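Local coordinates for Lin1944 protein (PDB 3D7L), which is of unknown function but belongs to the short-chain dehydrogenase/reductase family and is probably an oxidoreductase, at residues K50-Q55 and I94-L99; V63-S68 and T111-I116; A69-L74 and D120-G125; S88-Q93 and N132-A137; T136-S141 and I150-V155. All blocks are in the same frame, centred on the assembly; numbering follows the deposited sequence.

The five contacts are a worked example of how a Rossmann fold is assembled largely from segments far apart in sequence. Contact 2 lies about 2 Å from the chain centre and joins strands 59-64 and 108-113 of the parallel sheet. Contacts 1 and 4 both use helix 79-100, pairing it with helices 46-56 and 126-142, and their centres are about 15 Å apart. Contact 5 returns helix 126-142 to strand 151-157. Contact 3, its centre about 17 Å from that of contact 2, joins the loops beyond those strands. Segments of contacts 1 to 4 alternate along the chain; contact 5 closes the series. All but contact 2 reach the second subunit, so these helices and loops also serve the dimer.

Contact 1: residues K50-Q55 and I94-L99; sequences KKMYEQ and INLVLL
The ring of Y53 reaches across to helix segment 94-99, where the carbonyl oxygens of L96 and L99 meet it obliquely, while the CE methyl of its neighbour M52, a selenomethionine, lies over the centre of one face, 3.4 Å above the plane. The setting is a helix pair of the Rossmann fold, in which helix 46-56 packs beside the C-terminal part of helix 79-100. The axes of the two segments approach to 10.7 Å and cross at -51°, a separation bridged by side chains rather than by close backbones.

The phenol supplies the hydrogen bond of the contact. Y53 OH donates to L96 O over 2.7 Å, with the donor tilted 26° from the carbonyl plane, so a main-chain oxygen near the end of the long helix is bonded from the neighbouring helix. The same ring passes close to the next turn, its CD2 lying 3.5 Å from L99 O. Y53 is thus fixed at its hydroxyl and covered on a face by M52. The M52 chain starts anti to the backbone N (chi1 176°) and bends only at its last torsion, a turn that carries CE over the ring and to 4.0 Å from L96 CD2, the two side chains crossing at about a right angle.

On the side facing the sheet, M52 and Y53 touch L7 of strand 5-9. At the outer margin L99 also meets P79 of the second subunit. There the aliphatic part of the K50 chain packs on the leucine, with K50 CD 3.8 Å from L99 CD2.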
# COMPACT_ATOMS: atom_id res chain seq x y z
N LYS D 50 -19.37 -8.61 6.25
CA LYS D 50 -20.75 -8.19 6.01
C LYS D 50 -21.68 -8.66 7.11
O LYS D 50 -22.54 -7.89 7.56
CB LYS D 50 -21.25 -8.65 4.65
CG LYS D 50 -20.28 -8.32 3.56
CD LYS D 50 -20.96 -7.90 2.31
CE LYS D 50 -21.20 -9.06 1.38
NZ LYS D 50 -20.74 -8.66 -0.00
N LYS D 51 -21.50 -9.91 7.55
CA LYS D 51 -22.32 -10.44 8.66
C LYS D 51 -22.11 -9.62 9.93
O LYS D 51 -23.07 -9.27 10.62
CB LYS D 51 -22.00 -11.91 8.94
CG LYS D 51 -23.22 -12.82 8.94
CD LYS D 51 -24.12 -12.65 10.16
CE LYS D 51 -25.49 -13.30 9.91
NZ LYS D 51 -25.50 -14.82 9.97
N MSE D 52 -20.85 -9.31 10.24
CA MSE D 52 -20.54 -8.48 11.40
C MSE D 52 -21.33 -7.17 11.36
O MSE D 52 -21.98 -6.82 12.33
CB MSE D 52 -19.04 -8.22 11.54
CG MSE D 52 -18.71 -7.26 12.70
SE MSE D 52 -16.97 -6.47 12.60
CE MSE D 52 -17.16 -5.42 11.00
N TYR D 53 -21.28 -6.48 10.22
CA TYR D 53 -21.97 -5.20 10.08
C TYR D 53 -23.51 -5.28 10.16
O TYR D 53 -24.15 -4.34 10.64
CB TYR D 53 -21.52 -4.47 8.80
CG TYR D 53 -20.16 -3.79 8.90
CD1 TYR D 53 -19.84 -2.95 9.99
CD2 TYR D 53 -19.21 -3.96 7.89
CE1 TYR D 53 -18.58 -2.33 10.06
CE2 TYR D 53 -17.96 -3.34 7.96
CZ TYR D 53 -17.66 -2.52 9.04
OH TYR D 53 -16.41 -1.91 9.08
N GLU D 54 -24.09 -6.38 9.67
CA GLU D 54 -25.54 -6.65 9.85
C GLU D 54 -25.86 -6.82 11.34
O GLU D 54 -26.83 -6.25 11.84
CB GLU D 54 -25.99 -7.92 9.13
CG GLU D 54 -25.84 -7.94 7.61
CD GLU D 54 -26.09 -9.34 7.01
OE1 GLU D 54 -25.38 -9.75 6.04
OE2 GLU D 54 -26.99 -10.05 7.53
N GLN D 55 -25.05 -7.62 12.03
CA GLN D 55 -25.20 -7.80 13.46
C GLN D 55 -25.13 -6.47 14.21
O GLN D 55 -25.99 -6.18 15.02
CB GLN D 55 -24.18 -8.82 14.00
CG GLN D 55 -24.59 -10.31 13.78
CD GLN D 55 -23.51 -11.35 14.21
OE1 GLN D 55 -23.84 -12.41 14.75
NE2 GLN D 55 -22.23 -11.05 13.94
N ILE D 94 -8.94 -2.45 4.67
CA ILE D 94 -9.58 -1.66 3.62
C ILE D 94 -11.01 -2.12 3.37
O ILE D 94 -11.93 -1.28 3.26
CB ILE D 94 -8.68 -1.55 2.35
CG1 ILE D 94 -7.50 -0.58 2.66
CG2 ILE D 94 -9.48 -1.04 1.15
CD1 ILE D 94 -6.36 -0.59 1.71
N ASN D 95 -11.21 -3.43 3.38
CA ASN D 95 -12.54 -4.02 3.25
C ASN D 95 -13.46 -3.61 4.38
O ASN D 95 -14.66 -3.40 4.15
CB ASN D 95 -12.47 -5.54 3.06
CG ASN D 95 -11.97 -5.92 1.65
OD1 ASN D 95 -11.87 -5.06 0.79
ND2 ASN D 95 -11.65 -7.19 1.43
N LEU D 96 -12.94 -3.43 5.59
CA LEU D 96 -13.79 -2.90 6.66
C LEU D 96 -14.35 -1.53 6.29
O LEU D 96 -15.45 -1.16 6.71
CB LEU D 96 -13.07 -2.82 8.00
CG LEU D 96 -12.54 -4.08 8.66
CD1 LEU D 96 -11.70 -3.62 9.83
CD2 LEU D 96 -13.64 -5.08 9.11
N VAL D 97 -13.58 -0.75 5.52
CA VAL D 97 -14.05 0.55 5.02
C VAL D 97 -15.01 0.34 3.84
O VAL D 97 -16.13 0.88 3.85
CB VAL D 97 -12.87 1.46 4.62
CG1 VAL D 97 -13.36 2.68 3.89
CG2 VAL D 97 -12.03 1.83 5.84
N LEU D 98 -14.60 -0.44 2.85
CA LEU D 98 -15.47 -0.63 1.68
C LEU D 98 -16.84 -1.21 2.05
O LEU D 98 -17.84 -0.90 1.39
CB LEU D 98 -14.80 -1.50 0.60
CG LEU D 98 -13.43 -1.01 0.11
CD1 LEU D 98 -12.91 -1.94 -0.94
CD2 LEU D 98 -13.47 0.42 -0.43
N LEU D 99 -16.89 -2.05 3.06
CA LEU D 99 -18.16 -2.70 3.47
C LEU D 99 -18.90 -2.00 4.63
O LEU D 99 -20.06 -2.32 4.90
CB LEU D 99 -17.93 -4.19 3.77
CG LEU D 99 -17.35 -5.00 2.60
CD1 LEU D 99 -16.76 -6.33 3.05
CD2 LEU D 99 -18.35 -5.22 1.46

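Contact 2: residues V63-S68 and T111-I116; sequences VSATGS and TLTTGI
V63 and T111 form a parallel bridge with their CA atoms 4.7 Å apart, after which the two strands begin to diverge: the A65 and T113 CA atoms are separated by 5.5 Å. S64 N donates to T111 O at 2.8 Å, almost perfectly straight at 178°, T111 is also backbone-bonded to I62, and V63 CA adds a CH contact to T111 O. At the next position the ladder lapses: T113 N faces S64 O at a poor angle and makes no hydrogen bond to it. A side chain takes over: T113 OG1, placed beside its own backbone N and anti to the carbonyl carbon (chi1 -58°), donates to S64 O across 2.7 Å. The hydroxyl lies in the carbonyl plane, on a lone pair, and thereby extends the pairing just where the strands give way to loop.

S64 CB rests 4.0 Å from L112 CD1, while the S64 hydroxyl is hydrogen-bonded to Q93 OE1.

These are central strands of the Rossmann sheet. V63 and T111 share a face covered by F186 of helix 179-191; on the other side L112 meets V135 of helix 126-142, and strand 151-157 runs alongside strand 108-113.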
# COMPACT_ATOMS: atom_id res chain seq x y z
N VAL D 63 -13.32 1.60 14.30
CA VAL D 63 -11.94 1.69 14.68
C VAL D 63 -11.33 0.32 14.46
O VAL D 63 -11.75 -0.66 15.04
CB VAL D 63 -11.76 2.02 16.15
CG1 VAL D 63 -10.29 2.13 16.49
CG2 VAL D 63 -12.50 3.32 16.53
N SER D 64 -10.29 0.28 13.64
CA SER D 64 -9.57 -0.95 13.39
C SER D 64 -8.21 -0.85 14.05
O SER D 64 -7.39 0.00 13.65
CB SER D 64 -9.41 -1.16 11.89
OG SER D 64 -8.45 -2.18 11.60
N ALA D 65 -7.99 -1.68 15.07
CA ALA D 65 -6.67 -1.87 15.65
C ALA D 65 -6.25 -3.33 15.42
O ALA D 65 -5.84 -4.05 16.34
CB ALA D 65 -6.70 -1.52 17.12
N THR D 66 -6.41 -3.77 14.18
CA THR D 66 -6.32 -5.19 13.82
C THR D 66 -5.58 -5.33 12.50
O THR D 66 -5.28 -4.33 11.85
CB THR D 66 -7.74 -5.84 13.71
OG1 THR D 66 -7.62 -7.26 13.82
CG2 THR D 66 -8.47 -5.46 12.39
N GLY D 67 -5.31 -6.56 12.09
CA GLY D 67 -4.69 -6.82 10.80
C GLY D 67 -3.29 -7.33 10.98
O GLY D 67 -2.51 -6.75 11.71
N SER D 68 -2.97 -8.42 10.30
CA SER D 68 -1.67 -9.07 10.42
C SER D 68 -0.89 -8.98 9.13
O SER D 68 -1.49 -8.99 8.05
CB SER D 68 -1.83 -10.56 10.76
OG SER D 68 -2.75 -10.77 11.82
N THR D 111 -11.20 4.84 11.71
CA THR D 111 -9.78 4.98 12.08
C THR D 111 -9.07 3.66 11.82
O THR D 111 -9.51 2.62 12.32
CB THR D 111 -9.59 5.38 13.53
OG1 THR D 111 -10.44 6.48 13.82
CG2 THR D 111 -8.15 5.74 13.82
N LEU D 112 -7.99 3.70 11.04
CA LEU D 112 -7.27 2.47 10.65
C LEU D 112 -5.86 2.44 11.23
O LEU D 112 -5.30 3.49 11.52
CB LEU D 112 -7.22 2.36 9.13
CG LEU D 112 -8.33 1.65 8.34
CD1 LEU D 112 -9.73 1.55 9.01
CD2 LEU D 112 -8.41 2.19 6.87
N THR D 113 -5.26 1.27 11.41
CA THR D 113 -3.91 1.24 12.01
C THR D 113 -2.83 0.97 10.97
O THR D 113 -2.99 0.09 10.14
CB THR D 113 -3.79 0.21 13.17
OG1 THR D 113 -4.77 0.50 14.18
CG2 THR D 113 -2.39 0.25 13.80
N THR D 114 -1.74 1.75 11.00
CA THR D 114 -0.61 1.51 10.11
C THR D 114 0.62 1.11 10.97
O THR D 114 0.57 0.11 11.69
CB THR D 114 -0.35 2.75 9.20
OG1 THR D 114 -0.26 3.92 10.01
CG2 THR D 114 -1.51 2.97 8.20
N GLY D 115 1.72 1.88 10.91
CA GLY D 115 2.91 1.56 11.68
C GLY D 115 4.19 2.18 11.14
O GLY D 115 4.33 2.41 9.93
N ILE D 116 5.12 2.45 12.06
CA ILE D 116 6.41 3.06 11.74
C ILE D 116 7.23 2.27 10.69
O ILE D 116 8.12 2.81 10.08
CB ILE D 116 7.27 3.26 13.03
CG1 ILE D 116 8.34 4.34 12.83
CG2 ILE D 116 7.81 1.92 13.51
CD1 ILE D 116 9.14 4.69 14.04

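Contact 3: residues A69-L74 and D120-G125; sequences ATFSPL and DPIVQG
Two first torsions bring F71 and Q124 together. F71 CG stands anti to its backbone nitrogen (chi1 -167°), which swings the ring over the opposing loop, while Q124 CG lies anti to the carbonyl carbon (chi1 -60°) and the chain runs extended beside P73. Q124 CB sits over the middle of the F71 ring, 3.7 Å from its centroid, in a CH-pi contact nearly on the ring normal. I122 CD1 comes to the ring edge, in its plane, 3.7 Å from F71 CE2. Q124 NE2 donates to F71 O over 2.8 Å; the oxygen lies in the amide plane, but the donor stands above the carbonyl plane and the bond is bent to 131°.

Q124 is the third residue of a type II turn, I122 to G125, closed by G125 N bonding to I122 O. The CA hydrogen of Q124 points at S72 O. F170 packs edge-to-face on F71.

Two loops at the C-terminal end of the sheet are thus joined mainly through one glutamine, whose CB covers the F71 ring, CG packs on P73 and amide bonds a backbone oxygen. E145 of the second subunit accepts from L74 N and Q124 N, placing the junction in the dimer interface.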
# COMPACT_ATOMS: atom_id res chain seq x y z
N ALA D 69 0.43 -8.93 9.27
CA ALA D 69 1.38 -8.84 8.17
C ALA D 69 2.48 -9.88 8.36
O ALA D 69 3.03 -10.01 9.46
CB ALA D 69 2.01 -7.44 8.11
N THR D 70 2.81 -10.61 7.29
CA THR D 70 3.96 -11.51 7.31
C THR D 70 5.23 -10.75 7.69
O THR D 70 5.51 -9.68 7.12
CB THR D 70 4.15 -12.20 5.94
OG1 THR D 70 3.09 -13.14 5.75
CG2 THR D 70 5.47 -12.95 5.87
N PHE D 71 5.98 -11.33 8.63
CA PHE D 71 7.23 -10.78 9.16
C PHE D 71 8.37 -11.73 8.79
O PHE D 71 8.87 -12.47 9.62
CB PHE D 71 7.10 -10.61 10.68
CG PHE D 71 8.19 -9.78 11.32
CD1 PHE D 71 9.06 -10.37 12.24
CD2 PHE D 71 8.30 -8.40 11.08
CE1 PHE D 71 10.06 -9.61 12.88
CE2 PHE D 71 9.29 -7.61 11.72
CZ PHE D 71 10.19 -8.23 12.62
N SER D 72 8.74 -11.71 7.51
CA SER D 72 9.75 -12.61 6.92
C SER D 72 10.93 -11.79 6.33
O SER D 72 10.72 -10.69 5.81
CB SER D 72 9.09 -13.42 5.79
OG SER D 72 10.05 -13.98 4.89
N PRO D 73 12.17 -12.33 6.39
CA PRO D 73 13.26 -11.74 5.63
C PRO D 73 12.88 -11.61 4.17
O PRO D 73 12.16 -12.49 3.65
CB PRO D 73 14.39 -12.78 5.76
CG PRO D 73 14.10 -13.47 7.02
CD PRO D 73 12.61 -13.51 7.16
N LEU D 74 13.34 -10.54 3.53
CA LEU D 74 13.03 -10.27 2.12
C LEU D 74 13.30 -11.43 1.17
O LEU D 74 12.45 -11.76 0.32
CB LEU D 74 13.77 -9.03 1.61
CG LEU D 74 13.56 -8.73 0.11
CD1 LEU D 74 12.08 -8.33 -0.17
CD2 LEU D 74 14.56 -7.66 -0.39
N ASP D 120 10.41 4.02 8.84
CA ASP D 120 11.69 3.80 9.51
C ASP D 120 11.92 2.29 9.45
O ASP D 120 11.69 1.59 10.45
CB ASP D 120 11.55 4.25 10.97
CG ASP D 120 12.87 4.41 11.69
OD1 ASP D 120 13.93 3.89 11.23
OD2 ASP D 120 12.85 5.07 12.75
N PRO D 121 12.31 1.79 8.26
CA PRO D 121 12.17 0.34 8.01
C PRO D 121 13.15 -0.54 8.76
O PRO D 121 14.26 -0.11 9.12
CB PRO D 121 12.40 0.22 6.50
CG PRO D 121 13.23 1.41 6.13
CD PRO D 121 12.82 2.51 7.08
N ILE D 122 12.74 -1.79 8.98
CA ILE D 122 13.59 -2.80 9.62
C ILE D 122 13.68 -4.08 8.77
O ILE D 122 12.82 -4.34 7.91
CB ILE D 122 13.09 -3.15 11.04
CG1 ILE D 122 11.65 -3.69 10.97
CG2 ILE D 122 13.26 -1.92 12.00
CD1 ILE D 122 11.24 -4.51 12.16
N VAL D 123 14.70 -4.88 9.04
CA VAL D 123 14.81 -6.19 8.41
C VAL D 123 13.60 -7.02 8.85
O VAL D 123 13.19 -6.97 10.02
CB VAL D 123 16.15 -6.88 8.74
CG1 VAL D 123 16.19 -8.29 8.16
CG2 VAL D 123 17.36 -6.04 8.23
N GLN D 124 13.04 -7.75 7.90
CA GLN D 124 11.77 -8.50 8.03
C GLN D 124 10.48 -7.67 7.88
O GLN D 124 9.37 -8.24 7.89
CB GLN D 124 11.73 -9.33 9.31
CG GLN D 124 12.84 -10.35 9.35
CD GLN D 124 12.66 -11.38 10.46
OE1 GLN D 124 13.58 -11.62 11.24
NE2 GLN D 124 11.49 -11.98 10.52
N GLY D 125 10.64 -6.36 7.73
CA GLY D 125 9.49 -5.47 7.70
C GLY D 125 8.85 -5.12 6.36
O GLY D 125 7.90 -4.37 6.35
O HOH W 1 7.00 -7.70 6.94

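Contact 4: residues S88-Q93 and N132-A137; sequences SKLGGQ and NGAVTA
V135, L90 and K89 lose the most surface where helices 79-100 and 126-142 run side by side, their segment axes 9.0 Å apart at a shallow 25°. V135 points toward the other helix. Its CG2 methyl, anti to its carbonyl carbon, rests 3.7 Å from K89 O and also near L90 O, while its two methyls lie against the amide end of Q93. Helix 79-100 widens into a pi-type turn at 88-90, and Q93 N reaches back to S88 O; K89 O is taken instead by Q93 NE2, 3.0 Å away, in plane on a lone pair. The side chain thus satisfies an oxygen at the irregular turn and also reaches T113 O, while Q93 OE1 bonds S64 OG.

L90 packs on the outer flank, its CD1 3.7 Å from A134 CB. Both residues lie on the twofold seam, since L90 meets L90, and A134 meets A134, of the second subunit, as in the four-helix bundle by which many members of this family dimerise.

K89 supplies the polar side. Bends at its second and fourth torsions (chi2 75°) turn NZ toward N132, whose OD1 accepts at 2.8 Å in the carbonyl plane, on a lone pair; T114 O is a second partner for NZ.

The chemistry is therefore divided: L90 and A134 make apolar contact at the dimer seam, and toward the sheet a lysine amine is gripped by two carbonyl oxygens, which fixes its position beside the strand ends.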
# COMPACT_ATOMS: atom_id res chain seq x y z
N SER D 88 -5.03 -9.45 5.02
CA SER D 88 -5.28 -9.10 6.43
C SER D 88 -5.01 -7.63 6.81
O SER D 88 -5.93 -6.81 6.74
CB SER D 88 -4.55 -10.07 7.36
OG SER D 88 -4.94 -9.86 8.71
N LYS D 89 -3.78 -7.29 7.19
CA LYS D 89 -3.46 -5.92 7.57
C LYS D 89 -3.80 -4.95 6.44
O LYS D 89 -4.26 -3.85 6.71
CB LYS D 89 -1.98 -5.77 7.97
CG LYS D 89 -1.54 -4.35 8.38
CD LYS D 89 -2.06 -3.98 9.76
CE LYS D 89 -1.57 -2.62 10.23
NZ LYS D 89 -0.13 -2.62 10.51
N LEU D 90 -3.57 -5.37 5.19
CA LEU D 90 -3.85 -4.52 4.03
C LEU D 90 -5.33 -4.58 3.62
O LEU D 90 -6.09 -3.65 3.87
CB LEU D 90 -2.95 -4.88 2.84
CG LEU D 90 -2.88 -3.88 1.66
CD1 LEU D 90 -1.58 -4.09 0.87
CD2 LEU D 90 -4.09 -3.94 0.75
N GLY D 91 -5.71 -5.71 3.02
CA GLY D 91 -7.02 -5.87 2.38
C GLY D 91 -8.13 -6.00 3.39
O GLY D 91 -9.23 -5.57 3.12
N GLY D 92 -7.84 -6.61 4.54
CA GLY D 92 -8.79 -6.76 5.61
C GLY D 92 -9.23 -5.41 6.16
O GLY D 92 -10.43 -5.16 6.26
N GLN D 93 -8.27 -4.52 6.46
CA GLN D 93 -8.63 -3.19 6.98
C GLN D 93 -9.35 -2.34 5.93
O GLN D 93 -10.29 -1.59 6.25
CB GLN D 93 -7.41 -2.45 7.50
CG GLN D 93 -6.77 -3.01 8.74
CD GLN D 93 -5.89 -1.96 9.42
OE1 GLN D 93 -6.32 -1.28 10.35
NE2 GLN D 93 -4.65 -1.80 8.92
N ASN D 132 1.21 -0.99 5.51
CA ASN D 132 1.09 0.34 6.13
C ASN D 132 1.00 1.50 5.13
O ASN D 132 0.19 2.42 5.29
CB ASN D 132 2.21 0.60 7.14
CG ASN D 132 2.18 -0.37 8.30
OD1 ASN D 132 1.18 -1.07 8.51
ND2 ASN D 132 3.29 -0.46 9.02
N GLY D 133 1.86 1.45 4.12
CA GLY D 133 1.83 2.44 3.05
C GLY D 133 0.51 2.42 2.29
O GLY D 133 -0.06 3.47 1.98
N ALA D 134 0.03 1.21 2.02
CA ALA D 134 -1.20 1.02 1.28
C ALA D 134 -2.38 1.63 2.03
O ALA D 134 -3.21 2.35 1.46
CB ALA D 134 -1.43 -0.44 1.06
N VAL D 135 -2.45 1.34 3.32
CA VAL D 135 -3.57 1.79 4.16
C VAL D 135 -3.52 3.32 4.35
O VAL D 135 -4.58 4.01 4.33
CB VAL D 135 -3.63 0.98 5.48
CG1 VAL D 135 -4.63 1.57 6.49
CG2 VAL D 135 -4.02 -0.50 5.17
N THR D 136 -2.31 3.87 4.44
CA THR D 136 -2.12 5.32 4.65
C THR D 136 -2.68 6.06 3.44
O THR D 136 -3.52 6.98 3.58
CB THR D 136 -0.63 5.70 4.89
OG1 THR D 136 -0.14 5.07 6.08
CG2 THR D 136 -0.46 7.19 5.03
N ALA D 137 -2.22 5.63 2.27
CA ALA D 137 -2.61 6.24 0.99
C ALA D 137 -4.09 6.06 0.65
O ALA D 137 -4.71 7.01 0.17
CB ALA D 137 -1.75 5.70 -0.13

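Contact 5: residues T136-S141 and I150-V155; sequences TAFAKS and IRINTV
A139 makes the tight part of this contact, its methyl wedged between two residues of strand 151-157: CB lies 3.6 Å from T154 CG2 and 3.9 Å from I152 CG1. I152 also sends CG2 to A139 O, 3.6 Å away. Its longer branch, CG1, runs anti to the backbone N (chi1 175°), setting CD1 against the helix, near A139 CB and CA. A small residue lets the axes of helix segment 136-141 and the strand approach to 7.6 Å, nearly antiparallel at 157°. This is the return leg of the right-handed beta-alpha-beta crossover from strand 108-113 through helix 126-142 to strand 151-157, a basic unit of the Rossmann fold.

Packing is looser at both flanks. F138 CE2 only brushes I152 CD1 at 4.3 Å, its ring also packing on I94, V97 and L98 of helix 79-100. At the T136 end the two threonine hydroxyls stand too far apart to bond, and water fills in. One water donates to T136 OG1 at 2.7 Å and also bonds T154 OG1; another donates to T136 O and reaches T154 OG1 as well.

T136 OG1 is itself bonded to N132 O, so the hydration joins a helix residue already fixed by its preceding turn. Apolar contact of A139 with I152 and T154 thus combines with two bridging waters to hold helix to strand, with no direct hydrogen bond between segments 136-141 and 150-155.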
# COMPACT_ATOMS: atom_id res chain seq x y z
N THR D 136 -2.31 3.87 4.44
CA THR D 136 -2.12 5.32 4.65
C THR D 136 -2.68 6.06 3.44
O THR D 136 -3.52 6.98 3.58
CB THR D 136 -0.63 5.70 4.89
OG1 THR D 136 -0.14 5.07 6.08
CG2 THR D 136 -0.46 7.19 5.03
N ALA D 137 -2.22 5.63 2.27
CA ALA D 137 -2.61 6.24 0.99
C ALA D 137 -4.09 6.06 0.65
O ALA D 137 -4.71 7.01 0.17
CB ALA D 137 -1.75 5.70 -0.13
N PHE D 138 -4.63 4.87 0.88
CA PHE D 138 -6.09 4.63 0.72
C PHE D 138 -6.92 5.62 1.53
O PHE D 138 -7.82 6.27 0.99
CB PHE D 138 -6.50 3.20 1.13
CG PHE D 138 -8.01 2.98 1.16
CD1 PHE D 138 -8.73 2.81 -0.03
CD2 PHE D 138 -8.72 3.00 2.37
CE1 PHE D 138 -10.13 2.63 -0.02
CE2 PHE D 138 -10.12 2.84 2.40
CZ PHE D 138 -10.84 2.65 1.20
N ALA D 139 -6.61 5.74 2.80
CA ALA D 139 -7.31 6.64 3.74
C ALA D 139 -7.24 8.12 3.34
O ALA D 139 -8.26 8.83 3.39
CB ALA D 139 -6.76 6.46 5.15
N LYS D 140 -6.04 8.58 2.95
CA LYS D 140 -5.86 9.96 2.47
C LYS D 140 -6.76 10.23 1.26
O LYS D 140 -7.47 11.24 1.25
CB LYS D 140 -4.39 10.24 2.13
CG LYS D 140 -4.11 11.71 1.79
CD LYS D 140 -2.64 11.92 1.43
CE LYS D 140 -2.36 13.37 0.98
NZ LYS D 140 -2.68 14.33 2.06
N SER D 141 -6.76 9.32 0.28
CA SER D 141 -7.63 9.46 -0.91
C SER D 141 -9.12 9.29 -0.60
O SER D 141 -9.94 10.07 -1.04
CB SER D 141 -7.20 8.47 -2.01
OG SER D 141 -7.73 8.85 -3.28
N ILE D 150 -18.67 11.93 6.71
CA ILE D 150 -17.87 10.89 7.32
C ILE D 150 -16.38 11.18 7.18
O ILE D 150 -15.93 11.66 6.14
CB ILE D 150 -18.24 9.52 6.75
CG1 ILE D 150 -19.60 9.05 7.31
CG2 ILE D 150 -17.16 8.50 7.06
CD1 ILE D 150 -20.38 8.09 6.41
N ARG D 151 -15.62 10.93 8.25
CA ARG D 151 -14.16 11.18 8.26
C ARG D 151 -13.38 9.88 8.30
O ARG D 151 -13.90 8.83 8.73
CB ARG D 151 -13.77 12.09 9.43
CG ARG D 151 -14.60 13.39 9.52
CD ARG D 151 -14.25 14.22 10.78
NE ARG D 151 -14.70 13.53 11.98
CZ ARG D 151 -13.93 12.86 12.83
NH1 ARG D 151 -12.61 12.80 12.69
NH2 ARG D 151 -14.48 12.27 13.87
N ILE D 152 -12.13 9.93 7.84
CA ILE D 152 -11.26 8.75 7.90
C ILE D 152 -9.80 9.17 8.12
O ILE D 152 -9.24 9.96 7.35
CB ILE D 152 -11.41 7.82 6.64
CG1 ILE D 152 -10.39 6.66 6.69
CG2 ILE D 152 -11.24 8.63 5.31
CD1 ILE D 152 -10.76 5.49 5.77
N ASN D 153 -9.20 8.62 9.18
CA ASN D 153 -7.79 8.88 9.49
C ASN D 153 -7.04 7.58 9.77
O ASN D 153 -7.66 6.54 9.95
CB ASN D 153 -7.64 9.78 10.73
CG ASN D 153 -8.35 11.11 10.58
OD1 ASN D 153 -7.99 11.92 9.72
ND2 ASN D 153 -9.35 11.36 11.44
N THR D 154 -5.71 7.64 9.82
CA THR D 154 -4.94 6.49 10.24
C THR D 154 -4.06 6.85 11.43
O THR D 154 -3.68 8.02 11.61
CB THR D 154 -4.05 5.89 9.11
OG1 THR D 154 -3.21 6.89 8.56
CG2 THR D 154 -4.91 5.31 8.01
N VAL D 155 -3.76 5.86 12.26
CA VAL D 155 -2.84 6.03 13.37
C VAL D 155 -1.64 5.12 13.09
O VAL D 155 -1.81 3.94 12.78
CB VAL D 155 -3.51 5.75 14.72
CG1 VAL D 155 -2.47 5.77 15.88
CG2 VAL D 155 -4.64 6.77 14.97
O HOH W 2 -0.68 6.17 8.45
O HOH W 3 -3.63 8.20 5.98